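PDB 2DQL: Pex protein from Anabaena sp. PCC 7120, which is associated with the cyanobacterial circadian clock and, as a PadR-like winged-helix protein, probably binds DNA and regulates transcription. Local coordinates for residues I24-I27 with L28-L31; V58-S61 with A62-F65; F65-N69 with R70-G74; E94-H97 with Q98-L102; D101-R104 with L105-Y109. All blocks are in the same frame, centred on the assembly; numbering follows the deposited sequence.

Interaction 1: I24-I27 with L28-L31; sequences ICYI and LYVL
Y26 and V30 meet one turn apart on helix 20-31, the first helix of the PadR-like winged-helix core. The Y26 ring runs at a slant to the valine, bringing CE1 to within 3.4 Å of V30 CG2, with CZ and OH close behind. Having CG anti to the backbone N (chi1 160°) turns this ring forward along the helix, over the residue one turn on. Round the helix, I27 and L31 lie side by side and point the same way, I27 CG2 against L31 CD1 at 3.9 Å. The I24 and L28 pair is wider, with CG2 of I24 4.4 Å from CD1 of L28. Beneath these side chains four regular i to i+4 bonds tie the two turns together, and the one from L31 N to I27 O is nearly straight at 170°. Further out, Y26 OH is hydrogen-bonded to the carbonyl O of L41 on helix 38-48, and the W106 ring of helix 96-112 meets both Y26 and Y29. Helix 56-68 packs on I24 and I27, while I6 of the second subunit rests on I24 and C25. Were Y26 cut back to alanine, a gap is likely to open between V30 and W106, and L41 O to lose its phenolic partner. The carbonyl O of Y26 accepts from V30 N at 3.0 Å and also has Y29 CB 3.2 Å away.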
loop_
_atom_site.group_PDB
_atom_site.type_symbol
_atom_site.label_atom_id
_atom_site.label_comp_id
_atom_site.label_asym_id
_atom_site.label_seq_id
_atom_site.Cartn_x
_atom_site.Cartn_y
_atom_site.Cartn_z
ATOM N N ILE A 24 0.406 -14.423 1.795
ATOM C CA ILE A 24 0.143 -15.850 1.639
ATOM C C ILE A 24 1.440 -16.580 1.281
ATOM O O ILE A 24 1.747 -17.629 1.848
ATOM C CB ILE A 24 -0.908 -16.098 0.536
ATOM C CG1 ILE A 24 -2.290 -15.642 1.022
ATOM C CG2 ILE A 24 -0.920 -17.569 0.133
ATOM C CD1 ILE A 24 -3.351 -15.631 -0.084
ATOM N N CYS A 25 2.205 -16.019 0.350
ATOM C CA CYS A 25 3.461 -16.634 -0.062
ATOM C C CYS A 25 4.498 -16.586 1.060
ATOM O O CYS A 25 5.232 -17.552 1.277
ATOM C CB CYS A 25 3.998 -15.940 -1.315
ATOM S SG CYS A 25 2.884 -16.086 -2.722
ATOM N N TYR A 26 4.552 -15.465 1.774
ATOM C CA TYR A 26 5.485 -15.324 2.889
ATOM C C TYR A 26 5.163 -16.359 3.971
ATOM O O TYR A 26 6.055 -17.036 4.489
ATOM C CB TYR A 26 5.398 -13.917 3.492
ATOM C CG TYR A 26 5.948 -13.837 4.901
ATOM C CD1 TYR A 26 7.298 -14.056 5.161
ATOM C CD2 TYR A 26 5.093 -13.621 5.984
ATOM C CE1 TYR A 26 7.786 -14.071 6.469
ATOM C CE2 TYR A 26 5.566 -13.638 7.288
ATOM C CZ TYR A 26 6.910 -13.866 7.525
ATOM O OH TYR A 26 7.367 -13.913 8.818
ATOM N N ILE A 27 3.886 -16.483 4.310
ATOM C CA ILE A 27 3.495 -17.438 5.334
ATOM C C ILE A 27 3.891 -18.864 4.948
ATOM O O ILE A 27 4.425 -19.600 5.774
ATOM C CB ILE A 27 1.980 -17.337 5.625
ATOM C CG1 ILE A 27 1.708 -16.000 6.320
ATOM C CG2 ILE A 27 1.517 -18.509 6.519
ATOM C CD1 ILE A 27 0.250 -15.605 6.387
ATOM N N LEU A 28 3.649 -19.253 3.699
ATOM C CA LEU A 28 4.022 -20.601 3.266
ATOM C C LEU A 28 5.536 -20.777 3.308
ATOM O O LEU A 28 6.033 -21.853 3.642
ATOM C CB LEU A 28 3.491 -20.886 1.865
ATOM C CG LEU A 28 1.977 -21.092 1.814
ATOM C CD1 LEU A 28 1.522 -21.201 0.368
ATOM C CD2 LEU A 28 1.610 -22.348 2.592
ATOM N N TYR A 29 6.269 -19.720 2.958
ATOM C CA TYR A 29 7.727 -19.752 3.006
ATOM C C TYR A 29 8.186 -20.115 4.425
ATOM O O TYR A 29 9.072 -20.959 4.615
ATOM C CB TYR A 29 8.282 -18.378 2.617
ATOM C CG TYR A 29 9.726 -18.157 3.012
ATOM C CD1 TYR A 29 10.762 -18.776 2.320
ATOM C CD2 TYR A 29 10.050 -17.334 4.089
ATOM C CE1 TYR A 29 12.094 -18.581 2.693
ATOM C CE2 TYR A 29 11.374 -17.131 4.470
ATOM C CZ TYR A 29 12.388 -17.759 3.766
ATOM O OH TYR A 29 13.698 -17.562 4.145
ATOM N N VAL A 30 7.580 -19.477 5.423
ATOM C CA VAL A 30 7.939 -19.748 6.813
ATOM C C VAL A 30 7.491 -21.137 7.256
ATOM O O VAL A 30 8.266 -21.869 7.867
ATOM C CB VAL A 30 7.314 -18.719 7.786
ATOM C CG1 VAL A 30 7.600 -19.127 9.236
ATOM C CG2 VAL A 30 7.879 -17.328 7.518
ATOM N N LEU A 31 6.242 -21.492 6.954
ATOM C CA LEU A 31 5.712 -22.793 7.364
ATOM C C LEU A 31 6.476 -23.976 6.774
ATOM O O LEU A 31 6.513 -25.059 7.371
ATOM C CB LEU A 31 4.217 -22.888 7.023
ATOM C CG LEU A 31 3.319 -21.915 7.802
ATOM C CD1 LEU A 31 1.847 -22.218 7.508
ATOM C CD2 LEU A 31 3.578 -22.039 9.305
#

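Interaction 2: V58-S61 with A62-F65; sequences VLYS and AIKF
Main-chain bonds between V58-S61 and A62-F65 are the strongest polar links here, the i to i+4 pattern of helix 56-68, which, as in other winged-helix proteins, is probably the recognition helix. I63 N reaches L59 O at 2.9 Å and lies in the carbonyl plane. K64 N meets Y60 O at the same 2.9 Å, but from above the plane, 38° out of it. S61 and K64 have their polar partners outside the eight residues: S61 OG bonds back to T57 O, and K64 NZ forms a salt bridge with D68. Apolar packing centres on I63. Its CG1, anti to the carbonyl carbon (chi1 -70°), leans back onto the preceding turn and touches two side chains there. L59 CD1 lies 4.1 Å from I63 CG1, the two chains running alongside each other. Y60 also points the same way, its ring atom CD1 4.0 Å from I63 CG1. One face of the Y60 ring carries L59 CG, 3.8 Å above the plane and towards the rim, so L59, Y60 and I63 form one apolar patch. A62 offers only a methyl group to I27 of helix 20-31. Next to it F65 lies on I24 of that helix and on I6 of the second subunit, L59 faces L41 and I42 of helix 38-48, and Y60 and I63 touch Y89 of strand 86-91.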
loop_
_atom_site.group_PDB
_atom_site.type_symbol
_atom_site.label_atom_id
_atom_site.label_comp_id
_atom_site.label_asym_id
_atom_site.label_seq_id
_atom_site.Cartn_x
_atom_site.Cartn_y
_atom_site.Cartn_z
ATOM N N VAL A 58 -4.285 -8.616 7.623
ATOM C CA VAL A 58 -3.824 -9.332 6.443
ATOM C C VAL A 58 -3.375 -10.743 6.830
ATOM O O VAL A 58 -3.588 -11.689 6.079
ATOM C CB VAL A 58 -2.673 -8.583 5.739
ATOM C CG1 VAL A 58 -2.134 -9.420 4.577
ATOM C CG2 VAL A 58 -3.190 -7.238 5.221
ATOM N N LEU A 59 -2.763 -10.879 8.002
ATOM C CA LEU A 59 -2.328 -12.194 8.475
ATOM C C LEU A 59 -3.500 -13.166 8.466
ATOM O O LEU A 59 -3.417 -14.252 7.890
ATOM C CB LEU A 59 -1.771 -12.106 9.905
ATOM C CG LEU A 59 -1.626 -13.442 10.655
ATOM C CD1 LEU A 59 -0.645 -14.345 9.908
ATOM C CD2 LEU A 59 -1.152 -13.195 12.085
ATOM N N TYR A 60 -4.611 -12.768 9.066
ATOM C CA TYR A 60 -5.720 -13.706 9.177
ATOM C C TYR A 60 -6.531 -13.750 7.887
ATOM O O TYR A 60 -7.233 -14.768 7.640
ATOM C CB TYR A 60 -6.407 -13.556 10.536
ATOM C CG TYR A 60 -5.585 -14.065 11.700
ATOM C CD1 TYR A 60 -5.493 -15.425 11.968
ATOM C CD2 TYR A 60 -4.902 -13.186 12.528
ATOM C CE1 TYR A 60 -4.743 -15.893 13.028
ATOM C CE2 TYR A 60 -4.148 -13.648 13.591
ATOM C CZ TYR A 60 -4.073 -15.001 13.837
ATOM O OH TYR A 60 -3.325 -15.463 14.895
ATOM N N SER A 61 -6.412 -12.789 6.978
ATOM C CA SER A 61 -7.080 -12.902 5.687
ATOM C C SER A 61 -6.319 -14.000 4.943
ATOM O O SER A 61 -6.906 -14.809 4.228
ATOM C CB SER A 61 -6.995 -11.590 4.895
ATOM O OG SER A 61 -7.785 -10.575 5.490
ATOM N N ALA A 62 -5.000 -14.024 5.135
ATOM C CA ALA A 62 -4.141 -15.017 4.500
ATOM C C ALA A 62 -4.381 -16.402 5.093
ATOM O O ALA A 62 -4.455 -17.389 4.364
ATOM C CB ALA A 62 -2.685 -14.627 4.672
ATOM N N ILE A 63 -4.496 -16.466 6.415
ATOM C CA ILE A 63 -4.747 -17.744 7.082
ATOM C C ILE A 63 -6.086 -18.305 6.613
ATOM O O ILE A 63 -6.216 -19.504 6.372
ATOM C CB ILE A 63 -4.756 -17.591 8.619
ATOM C CG1 ILE A 63 -3.344 -17.290 9.126
ATOM C CG2 ILE A 63 -5.273 -18.864 9.270
ATOM C CD1 ILE A 63 -2.344 -18.410 8.902
ATOM N N LYS A 64 -7.084 -17.437 6.484
ATOM C CA LYS A 64 -8.391 -17.875 6.019
ATOM C C LYS A 64 -8.246 -18.505 4.637
ATOM O O LYS A 64 -8.753 -19.595 4.384
ATOM C CB LYS A 64 -9.359 -16.693 5.950
ATOM C CG LYS A 64 -10.708 -17.047 5.362
ATOM C CD LYS A 64 -11.650 -15.860 5.450
ATOM C CE LYS A 64 -13.090 -16.255 5.185
ATOM N NZ LYS A 64 -13.276 -17.116 4.004
ATOM N N PHE A 65 -7.546 -17.814 3.742
ATOM C CA PHE A 65 -7.338 -18.332 2.396
ATOM C C PHE A 65 -6.682 -19.710 2.446
ATOM O O PHE A 65 -7.153 -20.655 1.813
ATOM C CB PHE A 65 -6.434 -17.399 1.590
ATOM C CG PHE A 65 -6.063 -17.943 0.244
ATOM C CD1 PHE A 65 -6.910 -17.774 -0.845
ATOM C CD2 PHE A 65 -4.881 -18.660 0.074
ATOM C CE1 PHE A 65 -6.586 -18.314 -2.090
ATOM C CE2 PHE A 65 -4.547 -19.205 -1.162
ATOM C CZ PHE A 65 -5.404 -19.031 -2.248
#

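Interaction 3: F65-N69 with R70-G74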
loop_
_atom_site.group_PDB
_atom_site.type_symbol
_atom_site.label_atom_id
_atom_site.label_comp_id
_atom_site.label_asym_id
_atom_site.label_seq_id
_atom_site.Cartn_x
_atom_site.Cartn_y
_atom_site.Cartn_z
ATOM N N PHE A 65 -7.546 -17.814 3.742
ATOM C CA PHE A 65 -7.338 -18.332 2.396
ATOM C C PHE A 65 -6.682 -19.710 2.446
ATOM O O PHE A 65 -7.153 -20.655 1.813
ATOM C CB PHE A 65 -6.434 -17.399 1.590
ATOM C CG PHE A 65 -6.063 -17.943 0.244
ATOM C CD1 PHE A 65 -6.910 -17.774 -0.845
ATOM C CD2 PHE A 65 -4.881 -18.660 0.074
ATOM C CE1 PHE A 65 -6.586 -18.314 -2.090
ATOM C CE2 PHE A 65 -4.547 -19.205 -1.162
ATOM C CZ PHE A 65 -5.404 -19.031 -2.248
ATOM N N LEU A 66 -5.591 -19.810 3.199
ATOM C CA LEU A 66 -4.856 -21.063 3.311
ATOM C C LEU A 66 -5.693 -22.197 3.896
ATOM O O LEU A 66 -5.682 -23.305 3.366
ATOM C CB LEU A 66 -3.574 -20.849 4.125
ATOM C CG LEU A 66 -2.541 -19.974 3.391
ATOM C CD1 LEU A 66 -1.387 -19.614 4.318
ATOM C CD2 LEU A 66 -2.024 -20.716 2.169
ATOM N N GLU A 67 -6.423 -21.924 4.972
ATOM C CA GLU A 67 -7.256 -22.958 5.574
ATOM C C GLU A 67 -8.422 -23.327 4.655
ATOM O O GLU A 67 -8.754 -24.506 4.512
ATOM C CB GLU A 67 -7.796 -22.505 6.931
ATOM C CG GLU A 67 -6.737 -22.365 8.013
ATOM C CD GLU A 67 -7.235 -22.813 9.375
ATOM O OE1 GLU A 67 -6.859 -22.187 10.381
ATOM O OE2 GLU A 67 -7.998 -23.803 9.442
ATOM N N ASP A 68 -9.045 -22.327 4.031
ATOM C CA ASP A 68 -10.162 -22.598 3.127
ATOM C C ASP A 68 -9.737 -23.527 1.996
ATOM O O ASP A 68 -10.513 -24.373 1.551
ATOM C CB ASP A 68 -10.712 -21.302 2.515
ATOM C CG ASP A 68 -11.537 -20.484 3.494
ATOM O OD1 ASP A 68 -11.924 -21.013 4.556
ATOM O OD2 ASP A 68 -11.812 -19.305 3.189
ATOM N N ASN A 69 -8.500 -23.364 1.539
ATOM C CA ASN A 69 -7.966 -24.170 0.450
ATOM C C ASN A 69 -7.262 -25.443 0.922
ATOM O O ASN A 69 -6.701 -26.185 0.116
ATOM C CB ASN A 69 -7.023 -23.316 -0.397
ATOM C CG ASN A 69 -7.772 -22.370 -1.316
ATOM O OD1 ASN A 69 -8.253 -22.775 -2.373
ATOM N ND2 ASN A 69 -7.896 -21.112 -0.906
ATOM N N ARG A 70 -7.305 -25.692 2.227
ATOM C CA ARG A 70 -6.690 -26.881 2.816
ATOM C C ARG A 70 -5.183 -26.913 2.588
ATOM O O ARG A 70 -4.587 -27.990 2.521
ATOM C CB ARG A 70 -7.305 -28.151 2.215
ATOM C CG ARG A 70 -8.822 -28.130 2.080
ATOM C CD ARG A 70 -9.522 -28.018 3.423
ATOM N NE ARG A 70 -10.978 -28.082 3.276
ATOM C CZ ARG A 70 -11.838 -27.974 4.283
ATOM N NH1 ARG A 70 -11.398 -27.796 5.520
ATOM N NH2 ARG A 70 -13.144 -28.045 4.055
ATOM N N ALA A 71 -4.568 -25.736 2.469
ATOM C CA ALA A 71 -3.131 -25.645 2.237
ATOM C C ALA A 71 -2.347 -25.762 3.535
ATOM O O ALA A 71 -1.152 -26.061 3.526
ATOM C CB ALA A 71 -2.797 -24.329 1.543
ATOM N N ILE A 72 -3.020 -25.501 4.650
ATOM C CA ILE A 72 -2.386 -25.608 5.956
ATOM C C ILE A 72 -3.359 -26.247 6.941
ATOM O O ILE A 72 -4.576 -26.255 6.721
ATOM C CB ILE A 72 -1.940 -24.220 6.531
ATOM C CG1 ILE A 72 -3.163 -23.330 6.806
ATOM C CG2 ILE A 72 -0.976 -23.531 5.563
ATOM C CD1 ILE A 72 -2.824 -22.021 7.529
ATOM N N THR A 73 -2.812 -26.808 8.011
ATOM C CA THR A 73 -3.624 -27.414 9.053
ATOM C C THR A 73 -3.320 -26.665 10.340
ATOM O O THR A 73 -2.193 -26.229 10.564
ATOM C CB THR A 73 -3.280 -28.908 9.279
ATOM O OG1 THR A 73 -1.896 -29.032 9.622
ATOM C CG2 THR A 73 -3.553 -29.723 8.027
ATOM N N GLY A 74 -4.331 -26.499 11.178
ATOM C CA GLY A 74 -4.112 -25.819 12.435
ATOM C C GLY A 74 -4.439 -26.754 13.579
ATOM O O GLY A 74 -5.251 -27.663 13.418
#
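A Schellman motif ends helix 56-68, with R70 and A71 bonding back to E67 and L66 before the chain enters the first strand of the wing. R70 takes a positive phi (62°), which lets A71 N reach L66 O at 2.8 Å. R70 N reaches E67 O at 3.0 Å from well above the carbonyl plane. The apolar partner of the motif is present too: L66 CD2 packs on A71 CB at 3.7 Å. I72 crosses L66 at about a right angle, its CG1 3.7 Å from L66 CB and also close to E67 CG. N69 ND2 donates to F65 O at 2.9 Å, on the face of that carbonyl opposite to N69 N, and lies over the rim of the F65 ring. Beyond the turn, strand 72-77 pairs with strand 86-91, where T73 bonds to Q90; I72 touches both L31 of helix 20-31 and Y89 of strand 86-91, and W95 covers A71 and N69.

Interaction 4: E94-H97 with Q98-L102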
loop_
_atom_site.group_PDB
_atom_site.type_symbol
_atom_site.label_atom_id
_atom_site.label_comp_id
_atom_site.label_asym_id
_atom_site.label_seq_id
_atom_site.Cartn_x
_atom_site.Cartn_y
_atom_site.Cartn_z
ATOM N N GLU A 94 0.194 -32.723 1.301
ATOM C CA GLU A 94 0.067 -32.720 -0.151
ATOM C C GLU A 94 0.264 -31.362 -0.820
ATOM O O GLU A 94 0.320 -31.280 -2.051
ATOM C CB GLU A 94 -1.279 -33.314 -0.565
ATOM C CG GLU A 94 -1.303 -34.824 -0.455
ATOM C CD GLU A 94 -0.182 -35.465 -1.255
ATOM O OE1 GLU A 94 -0.207 -35.358 -2.499
ATOM O OE2 GLU A 94 0.728 -36.062 -0.641
ATOM N N TRP A 95 0.371 -30.306 -0.020
ATOM C CA TRP A 95 0.581 -28.966 -0.566
ATOM C C TRP A 95 2.058 -28.595 -0.606
ATOM O O TRP A 95 2.412 -27.462 -0.926
ATOM C CB TRP A 95 -0.166 -27.918 0.259
ATOM C CG TRP A 95 -1.532 -27.614 -0.253
ATOM C CD1 TRP A 95 -2.642 -28.398 -0.141
ATOM C CD2 TRP A 95 -1.937 -26.442 -0.973
ATOM N NE1 TRP A 95 -3.713 -27.789 -0.747
ATOM C CE2 TRP A 95 -3.309 -26.590 -1.268
ATOM C CE3 TRP A 95 -1.272 -25.286 -1.402
ATOM C CZ2 TRP A 95 -4.037 -25.618 -1.968
ATOM C CZ3 TRP A 95 -1.996 -24.316 -2.102
ATOM C CH2 TRP A 95 -3.364 -24.493 -2.378
ATOM N N GLN A 96 2.916 -29.554 -0.289
ATOM C CA GLN A 96 4.354 -29.326 -0.268
ATOM C C GLN A 96 4.871 -28.630 -1.529
ATOM O O GLN A 96 5.458 -27.551 -1.454
ATOM C CB GLN A 96 5.084 -30.659 -0.092
ATOM C CG GLN A 96 6.520 -30.542 0.386
ATOM C CD GLN A 96 6.644 -30.734 1.888
ATOM O OE1 GLN A 96 6.164 -29.919 2.677
ATOM N NE2 GLN A 96 7.281 -31.828 2.290
ATOM N N HIS A 97 4.650 -29.251 -2.684
ATOM C CA HIS A 97 5.122 -28.703 -3.951
ATOM C C HIS A 97 4.548 -27.327 -4.279
ATOM O O HIS A 97 5.288 -26.420 -4.657
ATOM C CB HIS A 97 4.812 -29.670 -5.099
ATOM C CG HIS A 97 5.377 -29.239 -6.416
ATOM N ND1 HIS A 97 6.733 -29.203 -6.670
ATOM C CD2 HIS A 97 4.773 -28.797 -7.546
ATOM C CE1 HIS A 97 6.939 -28.757 -7.896
ATOM N NE2 HIS A 97 5.765 -28.502 -8.450
ATOM N N GLN A 98 3.236 -27.171 -4.139
ATOM C CA GLN A 98 2.605 -25.888 -4.435
ATOM C C GLN A 98 3.093 -24.800 -3.483
ATOM O O GLN A 98 3.332 -23.666 -3.898
ATOM C CB GLN A 98 1.082 -25.995 -4.340
ATOM C CG GLN A 98 0.375 -24.665 -4.567
ATOM C CD GLN A 98 0.525 -24.155 -5.988
ATOM O OE1 GLN A 98 -0.147 -24.635 -6.906
ATOM N NE2 GLN A 98 1.414 -23.188 -6.183
ATOM N N ALA A 99 3.238 -25.140 -2.208
ATOM C CA ALA A 99 3.702 -24.160 -1.236
ATOM C C ALA A 99 5.119 -23.710 -1.584
ATOM O O ALA A 99 5.475 -22.548 -1.390
ATOM C CB ALA A 99 3.661 -24.746 0.174
ATOM N N GLU A 100 5.928 -24.625 -2.111
ATOM C CA GLU A 100 7.294 -24.274 -2.474
ATOM C C GLU A 100 7.293 -23.328 -3.672
ATOM O O GLU A 100 8.120 -22.418 -3.746
ATOM C CB GLU A 100 8.104 -25.546 -2.756
ATOM C CG GLU A 100 8.219 -26.418 -1.506
ATOM C CD GLU A 100 8.833 -27.787 -1.743
ATOM O OE1 GLU A 100 8.571 -28.393 -2.805
ATOM O OE2 GLU A 100 9.558 -28.266 -0.845
ATOM N N ASP A 101 6.357 -23.527 -4.599
ATOM C CA ASP A 101 6.270 -22.652 -5.768
ATOM C C ASP A 101 5.878 -21.244 -5.322
ATOM O O ASP A 101 6.433 -20.248 -5.796
ATOM C CB ASP A 101 5.235 -23.168 -6.778
ATOM C CG ASP A 101 5.669 -24.454 -7.465
ATOM O OD1 ASP A 101 6.879 -24.622 -7.727
ATOM O OD2 ASP A 101 4.793 -25.297 -7.757
ATOM N N LEU A 102 4.917 -21.164 -4.405
ATOM C CA LEU A 102 4.469 -19.872 -3.903
ATOM C C LEU A 102 5.550 -19.222 -3.050
ATOM O O LEU A 102 5.710 -18.000 -3.055
ATOM C CB LEU A 102 3.177 -20.042 -3.095
ATOM C CG LEU A 102 1.981 -20.517 -3.927
ATOM C CD1 LEU A 102 0.777 -20.707 -3.036
ATOM C CD2 LEU A 102 1.678 -19.490 -5.015
HETATM O O HOH W 1 1.406 -29.476 -3.919
HETATM O O HOH W 2 9.378 -27.942 -5.303
#
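Chi1 of H97 (-175°) swings the imidazole ahead to meet D101, whose own chi1 of -69° turns its carboxylate back across the first turn of helix 96-112, the helix that follows the wing. The D101 carboxylate stands over one face of the imidazole with the planes almost perpendicular, and although D101 OD2 is 3.4 Å from H97 NE2 the angle is wrong for a hydrogen bond. D101 OD1 is instead engaged by R104. W95 occupies the N-cap position, and its carbonyl O takes A99 N at 2.8 Å. Its indole runs beside Q98, whose chi1 (177°) puts CG 3.4 Å from W95 CZ3. The bend at chi2 redirects only the amide, and Q98 NE2 is hydrogen-bonded to Y7 OH of the second subunit. A water bridges E94 O and Q98 N, serving a backbone N-H of the first turn. E100 runs extended back along the helix, its CG 3.0 Å from Q96 O. Its carboxylate is joined to the imidazole by a second water. That water would probably lose its acceptor were E100 an alanine, and with it would go the weak link to H97 ND1. This water donates to E100 OE1 at 2.7 Å and accepts from H97 ND1 in a weak bond of 3.2 Å.

Interaction 5: D101-R104 with L105-Y109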
loop_
_atom_site.group_PDB
_atom_site.type_symbol
_atom_site.label_atom_id
_atom_site.label_comp_id
_atom_site.label_asym_id
_atom_site.label_seq_id
_atom_site.Cartn_x
_atom_site.Cartn_y
_atom_site.Cartn_z
ATOM N N ASP A 101 6.357 -23.527 -4.599
ATOM C CA ASP A 101 6.270 -22.652 -5.768
ATOM C C ASP A 101 5.878 -21.244 -5.322
ATOM O O ASP A 101 6.433 -20.248 -5.796
ATOM C CB ASP A 101 5.235 -23.168 -6.778
ATOM C CG ASP A 101 5.669 -24.454 -7.465
ATOM O OD1 ASP A 101 6.879 -24.622 -7.727
ATOM O OD2 ASP A 101 4.793 -25.297 -7.757
ATOM N N LEU A 102 4.917 -21.164 -4.405
ATOM C CA LEU A 102 4.469 -19.872 -3.903
ATOM C C LEU A 102 5.550 -19.222 -3.050
ATOM O O LEU A 102 5.710 -18.000 -3.055
ATOM C CB LEU A 102 3.177 -20.042 -3.095
ATOM C CG LEU A 102 1.981 -20.517 -3.927
ATOM C CD1 LEU A 102 0.777 -20.707 -3.036
ATOM C CD2 LEU A 102 1.678 -19.490 -5.015
ATOM N N ALA A 103 6.298 -20.040 -2.318
ATOM C CA ALA A 103 7.367 -19.522 -1.477
ATOM C C ALA A 103 8.429 -18.857 -2.352
ATOM O O ALA A 103 9.016 -17.844 -1.971
ATOM C CB ALA A 103 7.988 -20.652 -0.660
ATOM N N ARG A 104 8.671 -19.432 -3.526
ATOM C CA ARG A 104 9.655 -18.877 -4.446
ATOM C C ARG A 104 9.223 -17.486 -4.900
ATOM O O ARG A 104 10.059 -16.611 -5.111
ATOM C CB ARG A 104 9.845 -19.796 -5.657
ATOM C CG ARG A 104 10.803 -20.961 -5.406
ATOM C CD ARG A 104 11.114 -21.720 -6.698
ATOM N NE ARG A 104 10.141 -22.771 -6.991
ATOM C CZ ARG A 104 10.108 -23.950 -6.376
ATOM N NH1 ARG A 104 10.995 -24.235 -5.431
ATOM N NH2 ARG A 104 9.190 -24.848 -6.707
ATOM N N LEU A 105 7.917 -17.282 -5.045
ATOM C CA LEU A 105 7.411 -15.972 -5.451
ATOM C C LEU A 105 7.764 -14.943 -4.378
ATOM O O LEU A 105 8.120 -13.805 -4.687
ATOM C CB LEU A 105 5.894 -16.020 -5.664
ATOM C CG LEU A 105 5.406 -16.926 -6.799
ATOM C CD1 LEU A 105 3.885 -16.840 -6.922
ATOM C CD2 LEU A 105 6.076 -16.507 -8.111
ATOM N N TRP A 106 7.671 -15.350 -3.116
ATOM C CA TRP A 106 8.003 -14.463 -2.009
ATOM C C TRP A 106 9.491 -14.132 -2.034
ATOM O O TRP A 106 9.877 -12.967 -1.969
ATOM C CB TRP A 106 7.644 -15.116 -0.668
ATOM C CG TRP A 106 8.368 -14.510 0.504
ATOM C CD1 TRP A 106 9.366 -15.086 1.238
ATOM C CD2 TRP A 106 8.183 -13.194 1.040
ATOM N NE1 TRP A 106 9.817 -14.210 2.197
ATOM C CE2 TRP A 106 9.108 -13.041 2.097
ATOM C CE3 TRP A 106 7.327 -12.129 0.727
ATOM C CZ2 TRP A 106 9.202 -11.862 2.846
ATOM C CZ3 TRP A 106 7.419 -10.958 1.472
ATOM C CH2 TRP A 106 8.351 -10.835 2.520
ATOM N N GLN A 107 10.325 -15.161 -2.137
ATOM C CA GLN A 107 11.767 -14.952 -2.154
ATOM C C GLN A 107 12.201 -14.009 -3.278
ATOM O O GLN A 107 13.036 -13.132 -3.069
ATOM C CB GLN A 107 12.490 -16.294 -2.272
ATOM C CG GLN A 107 12.153 -17.250 -1.135
ATOM C CD GLN A 107 12.957 -18.531 -1.186
ATOM O OE1 GLN A 107 14.178 -18.519 -1.008
ATOM N NE2 GLN A 107 12.278 -19.646 -1.435
ATOM N N ASN A 108 11.632 -14.182 -4.465
ATOM C CA ASN A 108 11.976 -13.316 -5.592
ATOM C C ASN A 108 11.460 -11.902 -5.339
ATOM O O ASN A 108 12.139 -10.917 -5.628
ATOM C CB ASN A 108 11.369 -13.857 -6.891
ATOM C CG ASN A 108 12.066 -15.112 -7.384
ATOM O OD1 ASN A 108 13.271 -15.109 -7.627
ATOM N ND2 ASN A 108 11.309 -16.191 -7.540
ATOM N N TYR A 109 10.250 -11.815 -4.796
ATOM C CA TYR A 109 9.612 -10.540 -4.493
ATOM C C TYR A 109 10.446 -9.713 -3.519
ATOM O O TYR A 109 10.656 -8.513 -3.719
ATOM C CB TYR A 109 8.234 -10.797 -3.881
ATOM C CG TYR A 109 7.513 -9.560 -3.396
ATOM C CD1 TYR A 109 6.768 -8.772 -4.273
ATOM C CD2 TYR A 109 7.556 -9.191 -2.052
ATOM C CE1 TYR A 109 6.076 -7.649 -3.820
ATOM C CE2 TYR A 109 6.869 -8.070 -1.590
ATOM C CZ TYR A 109 6.130 -7.308 -2.478
ATOM O OH TYR A 109 5.420 -6.225 -2.013
#
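L102 and L105 cross at a slant on the flank of the C-terminal helix 96-112, L102 CD2 lying 3.9 Å from L105 CD1. This apolar flank faces the second subunit, whose Y7 packs on L102 and F10 on L105. The charged interaction is a salt bridge within segment 101-104, between residues three apart: R104, bent at chi3 (-87°), brings NH2 to a short 2.5 Å from D101 OD1. It arrives on the anti side of the carboxylate and 31° out of its plane. Main-chain bonding is uneven. L105 N has two weak bonds, to D101 O and to L102 O, and W106 N reaches L102 O at a long 3.3 Å. Regular geometry returns with Q107 N to A103 O, 3.0 Å, in the carbonyl plane and almost straight (168°). The first torsion of W106 carries its ring away from this turn onto C25 and V22 of helix 20-31. At its root, W106 CB lies 3.3 Å from A103 O, while Q107 CG is equally close to that oxygen.

In the fold
Interaction 1 is the buried centre, and the other four all touch it. Interactions 2 and 3 share helix 56-68 and F65, bringing I24, I27 and L31 into contact with A62, L66 and I72; interactions 4 and 5 share D101 and L102 on helix 96-112, where L28 meets L102 and Y29 meets W106. Aliphatic and aromatic packing rules interaction 1. Interaction 2 is half buried, its polar side facing outward, whereas interaction 3 relies on backbone capping. Interaction 4, on the surface, adds waters and charged groups, and interaction 5, only partly buried, a salt bridge. Both of these also touch the second subunit.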